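Local coordinates for protein transcriptional regulator (Pyrococcus horikoshii, PDB 1UDD) that is a TenA homologue and putative transcriptional regulator, of the TENA/THI-4/PQQC family of compact all-helical proteins, at residues F41-L44 and Q45-N48; G32-P35 and L36-K40; L205-W208 and E209-W212; A76-E79 and V80-E83; P155-I158 and Y159-G163. All blocks are in the same frame, centred on the assembly; numbering follows the deposited sequence.

All five contacts are local, joining neighbouring turns of one chain, yet their chemistry follows their place in the helical fold. Contacts 1 and 3 lie in mid-helix, on 36-63 and 190-213, and touch through Tyr42 with Trp208 and Gln45 with Met210; here rings meet a carboxylate, an amide and a methyl group. Contacts 2 and 5 are helix starts farther from the chain's centre, about 11 Å apart between centres, joined where Tyr159 OH meets Leu34 O. Contact 4, a charged interruption between helices 68-79 and 82-93, stands apart from the other four and faces the second subunit. Contact 5 is a surface contact, the others partly buried.

Contact 1: F41-L44 and Q45-N48; sequences FYVL and QDFN
In its first half, helix 36-63 of the TenA-family bundle is kinked where the amides of Phe47 and Asn48 lose their regular bonds to the preceding turn; two side-chain pairs, each spanning one turn, Phe41 with Gln45 and Tyr42 with Asp46, lie just before it. Gln45 N still makes the regular bond to Phe41 O (3.1 Å). The next amide shifts: Asp46 N bonds Val43 O at 2.8 Å from above the carbonyl plane and reaches Tyr42 O only weakly, while Phe47 N has a weak bond to Leu44 O. A water takes up part of the slack, donating to Leu44 O and accepting from Asn48 N. Gln45 runs along the Phe41 ring, its CG 3.8 Å from Phe41 CE2 and its amide plane only 13° from the ring plane. A second water donates to Phe41 O and accepts from Gln45 NE2 (2.8 Å). The amide is further fixed by Thr107 N at OE1 and Glu105 O at NE2. Asp46 CG lies opposite its carbonyl carbon (chi1 -73°), bringing the carboxylate back over the Tyr42 ring, nearly upright (86°), with OD2 near the rim, 3.5 Å from Tyr42 CE2. Tyr42 OH is bonded to Tyr140 OH. Around the kink, helix 190-213 covers Phe41, Tyr42, Gln45 and Asp46, helix 82-93 packs on Val43, and Phe47 meets Tyr66 of the second subunit edge-to-face.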
loop_
_atom_site.group_PDB
_atom_site.type_symbol
_atom_site.label_atom_id
_atom_site.label_comp_id
_atom_site.label_asym_id
_atom_site.label_seq_id
_atom_site.Cartn_x
_atom_site.Cartn_y
_atom_site.Cartn_z
ATOM N N PHE A 41 -10.152 -29.742 10.976
ATOM C CA PHE A 41 -10.614 -28.824 9.933
ATOM C C PHE A 41 -10.242 -27.388 10.314
ATOM O O PHE A 41 -9.827 -26.590 9.466
ATOM C CB PHE A 41 -12.128 -28.908 9.764
ATOM C CG PHE A 41 -12.651 -28.027 8.679
ATOM C CD1 PHE A 41 -12.631 -28.449 7.350
ATOM C CD2 PHE A 41 -13.126 -26.754 8.971
ATOM C CE1 PHE A 41 -13.080 -27.609 6.322
ATOM C CE2 PHE A 41 -13.572 -25.909 7.960
ATOM C CZ PHE A 41 -13.550 -26.336 6.628
ATOM N N TYR A 42 -10.415 -27.077 11.596
ATOM C CA TYR A 42 -10.094 -25.766 12.140
ATOM C C TYR A 42 -8.590 -25.507 12.054
ATOM O O TYR A 42 -8.163 -24.495 11.484
ATOM C CB TYR A 42 -10.574 -25.681 13.602
ATOM C CG TYR A 42 -9.968 -24.553 14.413
ATOM C CD1 TYR A 42 -10.249 -23.212 14.123
ATOM C CD2 TYR A 42 -9.090 -24.830 15.457
ATOM C CE1 TYR A 42 -9.662 -22.177 14.858
ATOM C CE2 TYR A 42 -8.498 -23.810 16.193
ATOM C CZ TYR A 42 -8.786 -22.488 15.886
ATOM O OH TYR A 42 -8.163 -21.494 16.595
ATOM N N VAL A 43 -7.785 -26.415 12.607
ATOM C CA VAL A 43 -6.338 -26.236 12.565
ATOM C C VAL A 43 -5.892 -26.001 11.126
ATOM O O VAL A 43 -5.102 -25.096 10.848
ATOM C CB VAL A 43 -5.583 -27.458 13.155
ATOM C CG1 VAL A 43 -4.078 -27.317 12.906
ATOM C CG2 VAL A 43 -5.842 -27.558 14.656
ATOM N N LEU A 44 -6.416 -26.807 10.210
ATOM C CA LEU A 44 -6.078 -26.674 8.796
ATOM C C LEU A 44 -6.340 -25.253 8.294
ATOM O O LEU A 44 -5.496 -24.662 7.616
ATOM C CB LEU A 44 -6.883 -27.676 7.963
ATOM C CG LEU A 44 -6.140 -28.912 7.437
ATOM C CD1 LEU A 44 -5.324 -29.547 8.544
ATOM C CD2 LEU A 44 -7.149 -29.912 6.867
ATOM N N GLN A 45 -7.508 -24.710 8.628
ATOM C CA GLN A 45 -7.869 -23.363 8.214
ATOM C C GLN A 45 -6.964 -22.311 8.875
ATOM O O GLN A 45 -6.942 -21.157 8.444
ATOM C CB GLN A 45 -9.328 -23.072 8.573
ATOM C CG GLN A 45 -10.371 -23.850 7.785
ATOM C CD GLN A 45 -10.445 -23.436 6.325
ATOM O OE1 GLN A 45 -10.644 -22.261 6.004
ATOM N NE2 GLN A 45 -10.293 -24.410 5.428
ATOM N N ASP A 46 -6.215 -22.709 9.905
ATOM C CA ASP A 46 -5.329 -21.781 10.600
ATOM C C ASP A 46 -4.090 -21.335 9.837
ATOM O O ASP A 46 -3.501 -20.307 10.181
ATOM C CB ASP A 46 -4.880 -22.343 11.948
ATOM C CG ASP A 46 -5.981 -22.315 12.981
ATOM O OD1 ASP A 46 -6.826 -21.397 12.936
ATOM O OD2 ASP A 46 -5.999 -23.211 13.846
ATOM N N PHE A 47 -3.668 -22.090 8.823
ATOM C CA PHE A 47 -2.486 -21.670 8.076
ATOM C C PHE A 47 -2.725 -20.298 7.452
ATOM O O PHE A 47 -1.941 -19.365 7.633
ATOM C CB PHE A 47 -2.148 -22.650 6.957
ATOM C CG PHE A 47 -0.950 -22.243 6.167
ATOM C CD1 PHE A 47 0.315 -22.258 6.749
ATOM C CD2 PHE A 47 -1.081 -21.813 4.847
ATOM C CE1 PHE A 47 1.441 -21.847 6.023
ATOM C CE2 PHE A 47 0.039 -21.400 4.111
ATOM C CZ PHE A 47 1.302 -21.419 4.704
ATOM N N ASN A 48 -3.822 -20.188 6.719
ATOM C CA ASN A 48 -4.173 -18.947 6.062
ATOM C C ASN A 48 -4.301 -17.800 7.062
ATOM O O ASN A 48 -4.049 -16.641 6.725
ATOM C CB ASN A 48 -5.484 -19.109 5.310
ATOM C CG ASN A 48 -5.714 -17.993 4.334
ATOM O OD1 ASN A 48 -4.921 -17.804 3.412
ATOM N ND2 ASN A 48 -6.793 -17.235 4.527
HETATM O O HOH W 1 -9.998 -26.965 6.526
HETATM O O HOH W 2 -5.757 -22.518 5.588
#

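Contact 2: G32-P35 and L36-K40; sequences GTLP and LEKFK
Leu34 and Pro35 lead into helix 36-63, and their side chains pack against Lys38 and Phe39 of its first turn. With CG of Leu34 opposite the backbone N (chi1 -171°), the fork of the leucine is directed at the helix and its two methyls divide the work. CD1 lies 4.0 Å from Lys38 CB, and CD2 sits 3.9 Å from Phe39 CB, Leu34 and Phe39 crossing at about a right angle. Lys38 leaves the backbone with CG opposite its carbonyl carbon (chi1 -67°) and then stretches out fully, which carries its methylene chain alongside the proline ring, CD of Lys38 being 4.0 Å from CD of Pro35. The chain thus uses its carbon part for packing and takes the ammonium group onward to Trp212, with which it makes a cation-pi contact. The Phe39 ring continues to Tyr159 and Trp162, meeting both edge-to-face. On the helix surface Lys40 NZ and Glu37 OE1 form a long salt bridge of 3.6 Å. The backbone closes the turn through Pro35 O, which accepts Lys38 N at 2.7 Å and, weakly, Phe39 N at 3.5 Å. Helix 24-31 ends at Gly32, with positive phi, and the short loop after it leads to a hydrophobic staple, in which Leu34 (N') meets Phe39 (N4) across the Pro35 N-cap.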
loop_
_atom_site.group_PDB
_atom_site.type_symbol
_atom_site.label_atom_id
_atom_site.label_comp_id
_atom_site.label_asym_id
_atom_site.label_seq_id
_atom_site.Cartn_x
_atom_site.Cartn_y
_atom_site.Cartn_z
ATOM N N GLY A 32 -13.631 -30.546 25.930
ATOM C CA GLY A 32 -12.971 -31.768 25.503
ATOM C C GLY A 32 -13.913 -32.644 24.709
ATOM O O GLY A 32 -13.582 -33.765 24.333
ATOM N N THR A 33 -15.093 -32.105 24.442
ATOM C CA THR A 33 -16.143 -32.800 23.712
ATOM C C THR A 33 -16.070 -32.678 22.190
ATOM O O THR A 33 -16.659 -33.480 21.461
ATOM C CB THR A 33 -17.508 -32.288 24.209
ATOM O OG1 THR A 33 -17.801 -32.908 25.468
ATOM C CG2 THR A 33 -18.611 -32.586 23.223
ATOM N N LEU A 34 -15.347 -31.679 21.705
ATOM C CA LEU A 34 -15.240 -31.477 20.269
ATOM C C LEU A 34 -14.728 -32.724 19.538
ATOM O O LEU A 34 -13.753 -33.350 19.961
ATOM C CB LEU A 34 -14.308 -30.290 19.961
ATOM C CG LEU A 34 -14.316 -29.867 18.485
ATOM C CD1 LEU A 34 -15.633 -29.173 18.190
ATOM C CD2 LEU A 34 -13.136 -28.935 18.172
ATOM N N PRO A 35 -15.401 -33.114 18.442
ATOM C CA PRO A 35 -14.962 -34.289 17.683
ATOM C C PRO A 35 -13.632 -33.948 17.001
ATOM O O PRO A 35 -13.552 -32.988 16.231
ATOM C CB PRO A 35 -16.092 -34.492 16.676
ATOM C CG PRO A 35 -17.291 -33.949 17.394
ATOM C CD PRO A 35 -16.744 -32.684 18.013
ATOM N N LEU A 36 -12.599 -34.732 17.291
ATOM C CA LEU A 36 -11.263 -34.517 16.744
ATOM C C LEU A 36 -11.235 -34.155 15.269
ATOM O O LEU A 36 -10.287 -33.526 14.804
ATOM C CB LEU A 36 -10.394 -35.751 16.980
ATOM C CG LEU A 36 -8.891 -35.575 16.752
ATOM C CD1 LEU A 36 -8.385 -34.426 17.608
ATOM C CD2 LEU A 36 -8.158 -36.863 17.105
ATOM N N GLU A 37 -12.267 -34.548 14.531
ATOM C CA GLU A 37 -12.325 -34.246 13.107
ATOM C C GLU A 37 -12.576 -32.772 12.850
ATOM O O GLU A 37 -12.054 -32.209 11.883
ATOM C CB GLU A 37 -13.415 -35.063 12.416
ATOM C CG GLU A 37 -13.005 -36.487 12.092
ATOM C CD GLU A 37 -11.648 -36.557 11.401
ATOM O OE1 GLU A 37 -10.614 -36.579 12.111
ATOM O OE2 GLU A 37 -11.620 -36.578 10.147
ATOM N N LYS A 38 -13.393 -32.159 13.704
ATOM C CA LYS A 38 -13.709 -30.746 13.574
ATOM C C LYS A 38 -12.506 -29.893 13.940
ATOM O O LYS A 38 -12.303 -28.826 13.371
ATOM C CB LYS A 38 -14.904 -30.377 14.460
ATOM C CG LYS A 38 -16.195 -31.027 14.012
ATOM C CD LYS A 38 -17.396 -30.468 14.735
ATOM C CE LYS A 38 -18.665 -30.817 13.971
ATOM N NZ LYS A 38 -19.882 -30.199 14.573
ATOM N N PHE A 39 -11.705 -30.368 14.885
ATOM C CA PHE A 39 -10.517 -29.632 15.307
ATOM C C PHE A 39 -9.520 -29.606 14.159
ATOM O O PHE A 39 -8.905 -28.573 13.882
ATOM C CB PHE A 39 -9.889 -30.292 16.541
ATOM C CG PHE A 39 -8.735 -29.523 17.133
ATOM C CD1 PHE A 39 -8.899 -28.208 17.558
ATOM C CD2 PHE A 39 -7.492 -30.128 17.301
ATOM C CE1 PHE A 39 -7.844 -27.502 18.146
ATOM C CE2 PHE A 39 -6.427 -29.438 17.886
ATOM C CZ PHE A 39 -6.607 -28.113 18.313
ATOM N N LYS A 40 -9.363 -30.741 13.479
ATOM C CA LYS A 40 -8.436 -30.802 12.358
ATOM C C LYS A 40 -8.854 -29.842 11.251
ATOM O O LYS A 40 -8.004 -29.199 10.650
ATOM C CB LYS A 40 -8.330 -32.228 11.812
ATOM C CG LYS A 40 -7.670 -33.194 12.774
ATOM C CD LYS A 40 -7.593 -34.584 12.170
ATOM C CE LYS A 40 -7.153 -35.620 13.186
ATOM N NZ LYS A 40 -7.048 -36.970 12.551
#

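Contact 3: L205-W208 and E209-W212; sequences LAFW and EMAW
Residues 205-212 run as unbroken alpha-helix near the end of helix 190-213, in the helical bundle of the TenA family. Four successive amides, those of Glu209, Met210, Ala211 and Trp212, bond the carbonyls of Leu205, Ala206, Phe207 and Trp208. The shortest of these bonds, Trp212 N to Trp208 O, measures 2.8 Å. On this regular frame the side chains of Phe207 and Met210 form a Met-aromatic contact. They run side by side in the same direction and pack on helix 36-63, where Met210 lies on Phe41 and Gln45 and Phe207 on Tyr42 and Asp46. Met210 has CG between its backbone N and carbonyl carbon (chi1 75°), a crowded position that sets CG 3.1 Å from Phe207 O; a further bend at chi2 brings the sulfur above the phenyl ring, with the S-CH3 bond pointing down onto its face. Phe207 also meets Tyr49 edge-to-face. Trp208 takes another direction, to Tyr42 and Tyr140, and Trp212 packs on Phe25 and Gln28 of helix 24-31. Glu209 is bent at chi2, and its carboxylate has two partners beyond the turn, His23 at OE1 and Arg213 at OE2. Within the Met-aromatic pair the methyl does the touching: Met210 SD stands 5.3 Å from the centroid of the Phe207 ring, whereas Met210 CE makes a CH-pi contact 3.6 Å from that centroid, only 10° off the ring normal.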
loop_
_atom_site.group_PDB
_atom_site.type_symbol
_atom_site.label_atom_id
_atom_site.label_comp_id
_atom_site.label_asym_id
_atom_site.label_seq_id
_atom_site.Cartn_x
_atom_site.Cartn_y
_atom_site.Cartn_z
ATOM N N LEU A 205 -16.406 -14.646 15.348
ATOM C CA LEU A 205 -17.564 -15.498 15.572
ATOM C C LEU A 205 -17.818 -16.320 14.314
ATOM O O LEU A 205 -18.049 -17.532 14.378
ATOM C CB LEU A 205 -18.789 -14.639 15.919
ATOM C CG LEU A 205 -20.125 -15.337 16.192
ATOM C CD1 LEU A 205 -19.942 -16.490 17.153
ATOM C CD2 LEU A 205 -21.109 -14.322 16.755
ATOM N N ALA A 206 -17.737 -15.655 13.166
ATOM C CA ALA A 206 -17.957 -16.312 11.885
ATOM C C ALA A 206 -16.928 -17.409 11.668
ATOM O O ALA A 206 -17.233 -18.457 11.084
ATOM C CB ALA A 206 -17.871 -15.286 10.748
ATOM N N PHE A 207 -15.706 -17.166 12.131
ATOM C CA PHE A 207 -14.644 -18.138 11.954
ATOM C C PHE A 207 -14.949 -19.422 12.728
ATOM O O PHE A 207 -14.754 -20.526 12.220
ATOM C CB PHE A 207 -13.307 -17.560 12.420
ATOM C CG PHE A 207 -12.114 -18.144 11.717
ATOM C CD1 PHE A 207 -11.705 -17.641 10.478
ATOM C CD2 PHE A 207 -11.378 -19.177 12.300
ATOM C CE1 PHE A 207 -10.569 -18.157 9.830
ATOM C CE2 PHE A 207 -10.251 -19.699 11.668
ATOM C CZ PHE A 207 -9.840 -19.186 10.428
ATOM N N TRP A 208 -15.414 -19.279 13.965
ATOM C CA TRP A 208 -15.734 -20.456 14.757
ATOM C C TRP A 208 -16.894 -21.165 14.086
ATOM O O TRP A 208 -16.908 -22.388 13.979
ATOM C CB TRP A 208 -16.105 -20.065 16.194
ATOM C CG TRP A 208 -14.938 -19.524 16.964
ATOM C CD1 TRP A 208 -14.808 -18.267 17.480
ATOM C CD2 TRP A 208 -13.736 -20.226 17.305
ATOM N NE1 TRP A 208 -13.605 -18.144 18.125
ATOM C CE2 TRP A 208 -12.924 -19.330 18.032
ATOM C CE3 TRP A 208 -13.268 -21.532 17.068
ATOM C CZ2 TRP A 208 -11.666 -19.691 18.527
ATOM C CZ3 TRP A 208 -12.017 -21.892 17.562
ATOM C CH2 TRP A 208 -11.229 -20.971 18.284
ATOM N N GLU A 209 -17.854 -20.381 13.611
ATOM C CA GLU A 209 -19.031 -20.930 12.964
ATOM C C GLU A 209 -18.677 -21.762 11.742
ATOM O O GLU A 209 -19.221 -22.847 11.548
ATOM C CB GLU A 209 -19.983 -19.801 12.568
ATOM C CG GLU A 209 -21.306 -20.268 11.960
ATOM C CD GLU A 209 -22.053 -21.260 12.847
ATOM O OE1 GLU A 209 -22.064 -21.055 14.082
ATOM O OE2 GLU A 209 -22.635 -22.234 12.306
ATOM N N MET A 210 -17.766 -21.264 10.914
ATOM C CA MET A 210 -17.395 -22.013 9.725
ATOM C C MET A 210 -16.566 -23.234 10.103
ATOM O O MET A 210 -16.556 -24.233 9.383
ATOM C CB MET A 210 -16.635 -21.119 8.741
ATOM C CG MET A 210 -15.229 -20.817 9.127
ATOM S SD MET A 210 -14.087 -21.975 8.418
ATOM C CE MET A 210 -12.530 -21.225 9.027
ATOM N N ALA A 211 -15.862 -23.152 11.228
ATOM C CA ALA A 211 -15.070 -24.281 11.689
ATOM C C ALA A 211 -16.057 -25.342 12.192
ATOM O O ALA A 211 -15.808 -26.538 12.098
ATOM C CB ALA A 211 -14.143 -23.848 12.809
ATOM N N TRP A 212 -17.182 -24.881 12.726
ATOM C CA TRP A 212 -18.214 -25.769 13.241
ATOM C C TRP A 212 -18.948 -26.432 12.077
ATOM O O TRP A 212 -19.250 -27.623 12.124
ATOM C CB TRP A 212 -19.201 -24.976 14.110
ATOM C CG TRP A 212 -20.306 -25.809 14.692
ATOM C CD1 TRP A 212 -21.633 -25.768 14.355
ATOM C CD2 TRP A 212 -20.178 -26.821 15.699
ATOM N NE1 TRP A 212 -22.335 -26.695 15.092
ATOM C CE2 TRP A 212 -21.467 -27.355 15.922
ATOM C CE3 TRP A 212 -19.099 -27.328 16.436
ATOM C CZ2 TRP A 212 -21.706 -28.376 16.852
ATOM C CZ3 TRP A 212 -19.339 -28.347 17.366
ATOM C CH2 TRP A 212 -20.633 -28.857 17.561
#

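Contact 4: A76-E79 and V80-E83; sequences ARDE and VTVE
Val80 and the last turn of helix 68-79 meet where the helical path is interrupted before 82-93. Val80 N makes only weak bonds, to Ala76 O and Arg77 O, while its CG2 packs 3.3 Å from Ala76 O. Thr81, the N-cap residue of the next helix, turns its side chain back instead: OG1, between the backbone N and the carbonyl carbon (chi1 63°), donates to Arg77 O at 2.9 Å from above the carbonyl plane. Thr81 OG1 also lies over one face of the Arg77 guanidinium, toward its rim, 3.7 Å from Arg77 NE. Val82 runs beside Asp78, its CG2 4.1 Å from Asp78 OD1. Asp78 O accepts Thr81 N weakly and Glu83 N, five residues on, at 3.0 Å, nearly straight (169°), and Glu83 CG comes 3.6 Å from Glu79 OE2. Arg77 has two acidic partners: NH1 bonds Asp78 OD1 at 3.1 Å, and NE makes a salt bridge to Glu74 of the second subunit. The chemistry implies a junction secured mostly by main-chain carbonyls, while Arg77 probably offsets the negative charge of Asp78 and of Glu74 of the second subunit and ties the interruption to the subunit interface.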
loop_
_atom_site.group_PDB
_atom_site.type_symbol
_atom_site.label_atom_id
_atom_site.label_comp_id
_atom_site.label_asym_id
_atom_site.label_seq_id
_atom_site.Cartn_x
_atom_site.Cartn_y
_atom_site.Cartn_z
ATOM N N ALA A 76 5.520 -10.021 13.729
ATOM C CA ALA A 76 5.193 -10.587 12.424
ATOM C C ALA A 76 6.147 -11.746 12.158
ATOM O O ALA A 76 5.740 -12.790 11.653
ATOM C CB ALA A 76 5.340 -9.533 11.337
ATOM N N ARG A 77 7.414 -11.541 12.509
ATOM C CA ARG A 77 8.469 -12.537 12.318
ATOM C C ARG A 77 8.172 -13.803 13.132
ATOM O O ARG A 77 8.275 -14.910 12.620
ATOM C CB ARG A 77 9.823 -11.928 12.713
ATOM C CG ARG A 77 11.017 -12.857 12.588
ATOM C CD ARG A 77 11.257 -13.586 13.895
ATOM N NE ARG A 77 12.458 -14.409 13.851
ATOM C CZ ARG A 77 12.989 -15.003 14.913
ATOM N NH1 ARG A 77 12.425 -14.867 16.106
ATOM N NH2 ARG A 77 14.090 -15.731 14.785
ATOM N N ASP A 78 7.777 -13.629 14.390
ATOM C CA ASP A 78 7.446 -14.758 15.241
ATOM C C ASP A 78 6.257 -15.538 14.712
ATOM O O ASP A 78 6.202 -16.756 14.862
ATOM C CB ASP A 78 7.148 -14.289 16.656
ATOM C CG ASP A 78 8.385 -13.823 17.380
ATOM O OD1 ASP A 78 9.497 -13.958 16.820
ATOM O OD2 ASP A 78 8.243 -13.325 18.512
ATOM N N GLU A 79 5.299 -14.850 14.103
ATOM C CA GLU A 79 4.137 -15.547 13.558
ATOM C C GLU A 79 4.573 -16.568 12.526
ATOM O O GLU A 79 4.069 -17.681 12.506
ATOM C CB GLU A 79 3.163 -14.594 12.859
ATOM C CG GLU A 79 2.002 -14.112 13.701
ATOM C CD GLU A 79 1.200 -15.239 14.315
ATOM O OE1 GLU A 79 0.418 -15.922 13.611
ATOM O OE2 GLU A 79 1.362 -15.441 15.524
ATOM N N VAL A 80 5.504 -16.185 11.660
ATOM C CA VAL A 80 5.948 -17.086 10.600
ATOM C C VAL A 80 7.205 -17.894 10.862
ATOM O O VAL A 80 7.751 -18.493 9.953
ATOM C CB VAL A 80 6.098 -16.333 9.263
ATOM C CG1 VAL A 80 4.728 -16.056 8.687
ATOM C CG2 VAL A 80 6.866 -15.042 9.467
ATOM N N THR A 81 7.665 -17.926 12.100
ATOM C CA THR A 81 8.848 -18.714 12.408
ATOM C C THR A 81 8.559 -19.587 13.622
ATOM O O THR A 81 8.230 -20.764 13.487
ATOM C CB THR A 81 10.074 -17.813 12.677
ATOM O OG1 THR A 81 9.843 -16.997 13.830
ATOM C CG2 THR A 81 10.329 -16.919 11.486
ATOM N N VAL A 82 8.666 -19.004 14.806
ATOM C CA VAL A 82 8.397 -19.720 16.044
ATOM C C VAL A 82 7.023 -20.382 15.978
ATOM O O VAL A 82 6.885 -21.563 16.287
ATOM C CB VAL A 82 8.404 -18.758 17.248
ATOM C CG1 VAL A 82 8.166 -19.530 18.528
ATOM C CG2 VAL A 82 9.718 -17.990 17.306
ATOM N N GLU A 83 6.010 -19.616 15.570
ATOM C CA GLU A 83 4.643 -20.121 15.499
ATOM C C GLU A 83 4.385 -21.140 14.394
ATOM O O GLU A 83 3.520 -22.005 14.537
ATOM C CB GLU A 83 3.646 -18.960 15.372
ATOM C CG GLU A 83 3.589 -18.077 16.597
ATOM C CD GLU A 83 3.431 -18.879 17.872
ATOM O OE1 GLU A 83 2.453 -19.641 17.979
ATOM O OE2 GLU A 83 4.284 -18.751 18.769
#

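Contact 5: P155-I158 and Y159-G163; sequences PIKI and YREWG
Helix 157-164 starts from Ile156 at the N-cap, and its turns are closed by Arg160 N to Ile156 O (3.1 Å, in the carbonyl plane) and Trp162 N to Ile158 O (2.9 Å). The main side-chain contact is Ile156 on Tyr159, side by side and pointing the same way. CG2 of Ile156 stands over the centre of one ring face in a CH-pi contact, 4.1 Å from the Tyr159 centroid. The other branch of Ile156, extended past CG1, brings CD1 to 3.3 Å from Tyr159 CE2, a tight approach. The phenol is held at its far end too, because Tyr159 OH bonds Leu34 O, and its side chain touches Leu29 of helix 24-31. Arg160 curls back toward the helix start. A bend at chi3 (-55°) lays the guanidinium over Lys157, with CA of that residue above one face and Lys157 CB 3.6 Å from Arg160 NH2. Its NH1 makes a weak bond to Pro155 O (3.2 Å) at the edge of the group and another hydrogen bond to Asn154 O, so the charge gathers carbonyls of the preceding loop. Ile158 and Trp162 face inward to Leu90 of helix 82-93, and Trp162 also touches Tyr42. The arrangement is that of a helix N-terminus at the protein surface: an isoleucine at the N-cap covers an aromatic one turn on, and an arginine folds back to the loop.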
loop_
_atom_site.group_PDB
_atom_site.type_symbol
_atom_site.label_atom_id
_atom_site.label_comp_id
_atom_site.label_asym_id
_atom_site.label_seq_id
_atom_site.Cartn_x
_atom_site.Cartn_y
_atom_site.Cartn_z
ATOM N N PRO A 155 -10.247 -33.874 28.992
ATOM C CA PRO A 155 -9.701 -35.225 28.801
ATOM C C PRO A 155 -8.642 -35.346 27.694
ATOM O O PRO A 155 -7.667 -36.090 27.832
ATOM C CB PRO A 155 -10.943 -36.054 28.478
ATOM C CG PRO A 155 -12.039 -35.309 29.163
ATOM C CD PRO A 155 -11.711 -33.882 28.853
ATOM N N ILE A 156 -8.836 -34.604 26.607
ATOM C CA ILE A 156 -7.948 -34.643 25.450
ATOM C C ILE A 156 -6.678 -33.787 25.549
ATOM O O ILE A 156 -6.735 -32.556 25.475
ATOM C CB ILE A 156 -8.733 -34.248 24.189
ATOM C CG1 ILE A 156 -10.079 -34.988 24.186
ATOM C CG2 ILE A 156 -7.927 -34.593 22.953
ATOM C CD1 ILE A 156 -10.979 -34.699 22.988
ATOM N N LYS A 157 -5.530 -34.455 25.683
ATOM C CA LYS A 157 -4.238 -33.779 25.820
ATOM C C LYS A 157 -3.910 -32.719 24.778
ATOM O O LYS A 157 -3.364 -31.666 25.116
ATOM C CB LYS A 157 -3.093 -34.798 25.850
ATOM C CG LYS A 157 -1.713 -34.164 26.044
ATOM C CD LYS A 157 -0.670 -35.195 26.457
ATOM C CE LYS A 157 0.627 -34.527 26.906
ATOM N NZ LYS A 157 1.555 -35.454 27.630
ATOM N N ILE A 158 -4.218 -32.999 23.517
ATOM C CA ILE A 158 -3.933 -32.049 22.449
ATOM C C ILE A 158 -4.708 -30.753 22.675
ATOM O O ILE A 158 -4.160 -29.661 22.518
ATOM C CB ILE A 158 -4.284 -32.632 21.059
ATOM C CG1 ILE A 158 -3.287 -33.739 20.700
ATOM C CG2 ILE A 158 -4.236 -31.535 19.996
ATOM C CD1 ILE A 158 -3.500 -34.325 19.329
ATOM N N TYR A 159 -5.980 -30.878 23.045
ATOM C CA TYR A 159 -6.796 -29.707 23.310
ATOM C C TYR A 159 -6.223 -28.938 24.498
ATOM O O TYR A 159 -6.217 -27.708 24.501
ATOM C CB TYR A 159 -8.236 -30.106 23.623
ATOM C CG TYR A 159 -8.989 -30.692 22.464
ATOM C CD1 TYR A 159 -8.430 -30.738 21.189
ATOM C CD2 TYR A 159 -10.270 -31.210 22.638
ATOM C CE1 TYR A 159 -9.130 -31.290 20.117
ATOM C CE2 TYR A 159 -10.977 -31.762 21.576
ATOM C CZ TYR A 159 -10.403 -31.804 20.322
ATOM O OH TYR A 159 -11.085 -32.392 19.278
ATOM N N ARG A 160 -5.738 -29.657 25.507
ATOM C CA ARG A 160 -5.181 -28.994 26.681
ATOM C C ARG A 160 -3.932 -28.213 26.330
ATOM O O ARG A 160 -3.777 -27.069 26.748
ATOM C CB ARG A 160 -4.841 -29.993 27.789
ATOM C CG ARG A 160 -6.037 -30.627 28.479
ATOM C CD ARG A 160 -5.635 -31.144 29.855
ATOM N NE ARG A 160 -4.505 -32.065 29.788
ATOM C CZ ARG A 160 -4.599 -33.341 29.430
ATOM N NH1 ARG A 160 -5.775 -33.861 29.107
ATOM N NH2 ARG A 160 -3.510 -34.094 29.386
ATOM N N GLU A 161 -3.032 -28.832 25.577
ATOM C CA GLU A 161 -1.806 -28.160 25.190
ATOM C C GLU A 161 -2.209 -26.903 24.421
ATOM O O GLU A 161 -1.774 -25.796 24.734
ATOM C CB GLU A 161 -0.961 -29.068 24.290
ATOM C CG GLU A 161 -0.764 -30.486 24.816
ATOM C CD GLU A 161 0.158 -31.318 23.930
ATOM O OE1 GLU A 161 1.392 -31.125 24.004
ATOM O OE2 GLU A 161 -0.354 -32.157 23.154
ATOM N N TRP A 162 -3.061 -27.095 23.420
ATOM C CA TRP A 162 -3.548 -26.005 22.585
ATOM C C TRP A 162 -4.082 -24.833 23.408
ATOM O O TRP A 162 -3.700 -23.685 23.192
ATOM C CB TRP A 162 -4.657 -26.513 21.659
ATOM C CG TRP A 162 -5.193 -25.454 20.758
ATOM C CD1 TRP A 162 -4.678 -25.060 19.555
ATOM C CD2 TRP A 162 -6.317 -24.609 21.013
ATOM N NE1 TRP A 162 -5.414 -24.018 19.043
ATOM C CE2 TRP A 162 -6.428 -23.719 19.919
ATOM C CE3 TRP A 162 -7.243 -24.512 22.063
ATOM C CZ2 TRP A 162 -7.434 -22.740 19.841
ATOM C CZ3 TRP A 162 -8.244 -23.538 21.986
ATOM C CH2 TRP A 162 -8.327 -22.666 20.878
ATOM N N GLY A 163 -4.953 -25.134 24.363
ATOM C CA GLY A 163 -5.545 -24.090 25.175
ATOM C C GLY A 163 -4.639 -23.347 26.135
ATOM O O GLY A 163 -4.720 -22.120 26.239
#